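Local coordinates for kelch-like protein 7 (Homo sapiens, PDB 3II7), which serves as the substrate-specific adapter of a CUL3-RBX1 E3 ubiquitin ligase, this chain being its Kelch-repeat beta-propeller domain, at residues T138-H143 / R166-C171. Numbering follows the deposited sequence.
Sequences TQRCSH and RVLNSC. With EDO (1,2-ethanediol), chain L.
Arg140 meets Leu168 near its base and Ser170 at its guanidinium, so the contact can be followed outward from CB. Its CB lies 3.9 Å from Leu168 CD1, a methyl that Thr138 CG2 also meets tip to tip at 4.0 Å. CG sits 3.6 Å above the plane of the His143 ring, toward the rim. A bend at chi3 (91°) swings the end of the chain back along its own loop, where NE makes a weak bond to Thr138 O. Leu168 CD1 covers one face of the guanidinium. At the edge, NH1 donates to Ser170 O at 3.0 Å (N-H...O 150°), approaching from above the carbonyl plane, and NH1 and NH2 both reach Ser170 OG through weak bonds. Gly156 O also accepts from NH1, and Glu172 forms a salt bridge with NH2. A water joins Ser170 OG (2.8 Å) to Thr138 OG1 (2.9 Å). A leucine in place of Arg140 would probably leave Glu172 without its cationic mate and Ser170 O without this donor. The Kelch 3 loop leading into strand 144-148 is thus tied to the Kelch 4 segment entering strand 171-175 of the same blade; Glu172 probably offsets the buried charge, and two carbonyls fix the guanidinium's rotation.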
# COMPACT_ATOMS: atom_id res chain seq x y z
N THR A 138 16.58 0.22 -7.94
CA THR A 138 16.64 1.57 -7.36
C THR A 138 16.11 1.53 -5.94
O THR A 138 15.02 0.98 -5.69
CB THR A 138 15.80 2.56 -8.16
OG1 THR A 138 16.24 2.59 -9.55
CG2 THR A 138 15.85 3.97 -7.54
N GLN A 139 16.88 2.08 -5.02
CA GLN A 139 16.48 2.19 -3.65
C GLN A 139 15.28 3.13 -3.56
O GLN A 139 15.17 4.09 -4.34
CB GLN A 139 17.64 2.73 -2.80
CG GLN A 139 18.00 4.18 -3.08
CD GLN A 139 19.44 4.52 -2.76
OE1 GLN A 139 20.33 4.22 -3.53
NE2 GLN A 139 19.67 5.15 -1.62
N ARG A 140 14.38 2.85 -2.63
CA ARG A 140 13.16 3.67 -2.50
C ARG A 140 12.45 3.52 -1.15
O ARG A 140 12.52 2.48 -0.55
CB ARG A 140 12.18 3.39 -3.64
CG ARG A 140 11.82 2.02 -3.88
CD ARG A 140 11.04 1.88 -5.21
NE ARG A 140 11.84 1.61 -6.43
CZ ARG A 140 11.59 2.12 -7.64
NH1 ARG A 140 10.65 3.04 -7.82
NH2 ARG A 140 12.34 1.78 -8.68
N CYS A 141 11.84 4.63 -0.69
CA CYS A 141 10.92 4.71 0.46
C CYS A 141 9.59 5.27 -0.02
O CYS A 141 9.58 6.09 -0.93
CB CYS A 141 11.45 5.69 1.51
SG CYS A 141 12.87 5.18 2.43
N SER A 142 8.49 4.90 0.64
CA SER A 142 7.19 5.51 0.39
C SER A 142 6.69 5.23 -1.00
O SER A 142 5.90 5.98 -1.54
CB SER A 142 7.24 7.03 0.65
OG SER A 142 7.68 7.31 1.96
N HIS A 143 7.20 4.15 -1.56
CA HIS A 143 6.77 3.64 -2.84
C HIS A 143 5.56 2.74 -2.71
O HIS A 143 5.23 2.26 -1.63
CB HIS A 143 7.92 2.82 -3.48
CG HIS A 143 8.45 1.73 -2.59
ND1 HIS A 143 9.02 1.99 -1.37
CD2 HIS A 143 8.49 0.38 -2.75
CE1 HIS A 143 9.37 0.85 -0.80
NE2 HIS A 143 9.09 -0.14 -1.63
N ARG A 166 14.95 13.24 -4.11
CA ARG A 166 13.97 13.36 -5.17
C ARG A 166 12.96 12.23 -5.11
O ARG A 166 13.24 11.14 -4.60
CB ARG A 166 14.62 13.42 -6.56
CG ARG A 166 15.23 12.17 -7.02
CD ARG A 166 16.11 12.41 -8.26
NE ARG A 166 16.87 11.22 -8.56
CZ ARG A 166 16.48 10.25 -9.38
NH1 ARG A 166 15.31 10.33 -10.03
NH2 ARG A 166 17.26 9.18 -9.57
N VAL A 167 11.79 12.55 -5.63
CA VAL A 167 10.71 11.61 -5.79
C VAL A 167 10.84 10.98 -7.18
O VAL A 167 11.17 11.65 -8.18
CB VAL A 167 9.34 12.30 -5.59
CG1 VAL A 167 8.17 11.29 -5.70
CG2 VAL A 167 9.30 12.98 -4.23
N LEU A 168 10.56 9.68 -7.24
CA LEU A 168 10.86 8.86 -8.41
C LEU A 168 9.64 8.62 -9.31
O LEU A 168 8.53 8.50 -8.80
CB LEU A 168 11.36 7.52 -7.96
CG LEU A 168 12.59 7.50 -7.07
CD1 LEU A 168 12.73 6.10 -6.36
CD2 LEU A 168 13.82 7.79 -7.91
N ASN A 169 9.86 8.54 -10.64
CA ASN A 169 8.81 8.01 -11.49
C ASN A 169 9.08 6.57 -11.91
O ASN A 169 8.21 5.90 -12.50
CB ASN A 169 8.51 8.92 -12.67
CG ASN A 169 9.65 9.04 -13.63
OD1 ASN A 169 10.77 8.60 -13.34
ND2 ASN A 169 9.39 9.63 -14.79
N SER A 170 10.24 6.04 -11.54
CA SER A 170 10.63 4.74 -12.04
C SER A 170 9.77 3.59 -11.51
O SER A 170 9.21 3.64 -10.38
CB SER A 170 12.08 4.49 -11.75
OG SER A 170 12.30 4.34 -10.40
N CYS A 171 9.67 2.57 -12.35
CA CYS A 171 8.87 1.38 -12.10
C CYS A 171 9.72 0.17 -12.43
O CYS A 171 10.44 0.18 -13.42
CB CYS A 171 7.62 1.42 -12.99
SG CYS A 171 6.56 -0.06 -12.95
C1 EDO L . 11.40 15.43 -7.86
O1 EDO L . 11.34 15.29 -6.43
C2 EDO L . 10.09 15.03 -8.53
O2 EDO L . 9.00 15.85 -8.09
O HOH W 1 15.06 4.88 -10.85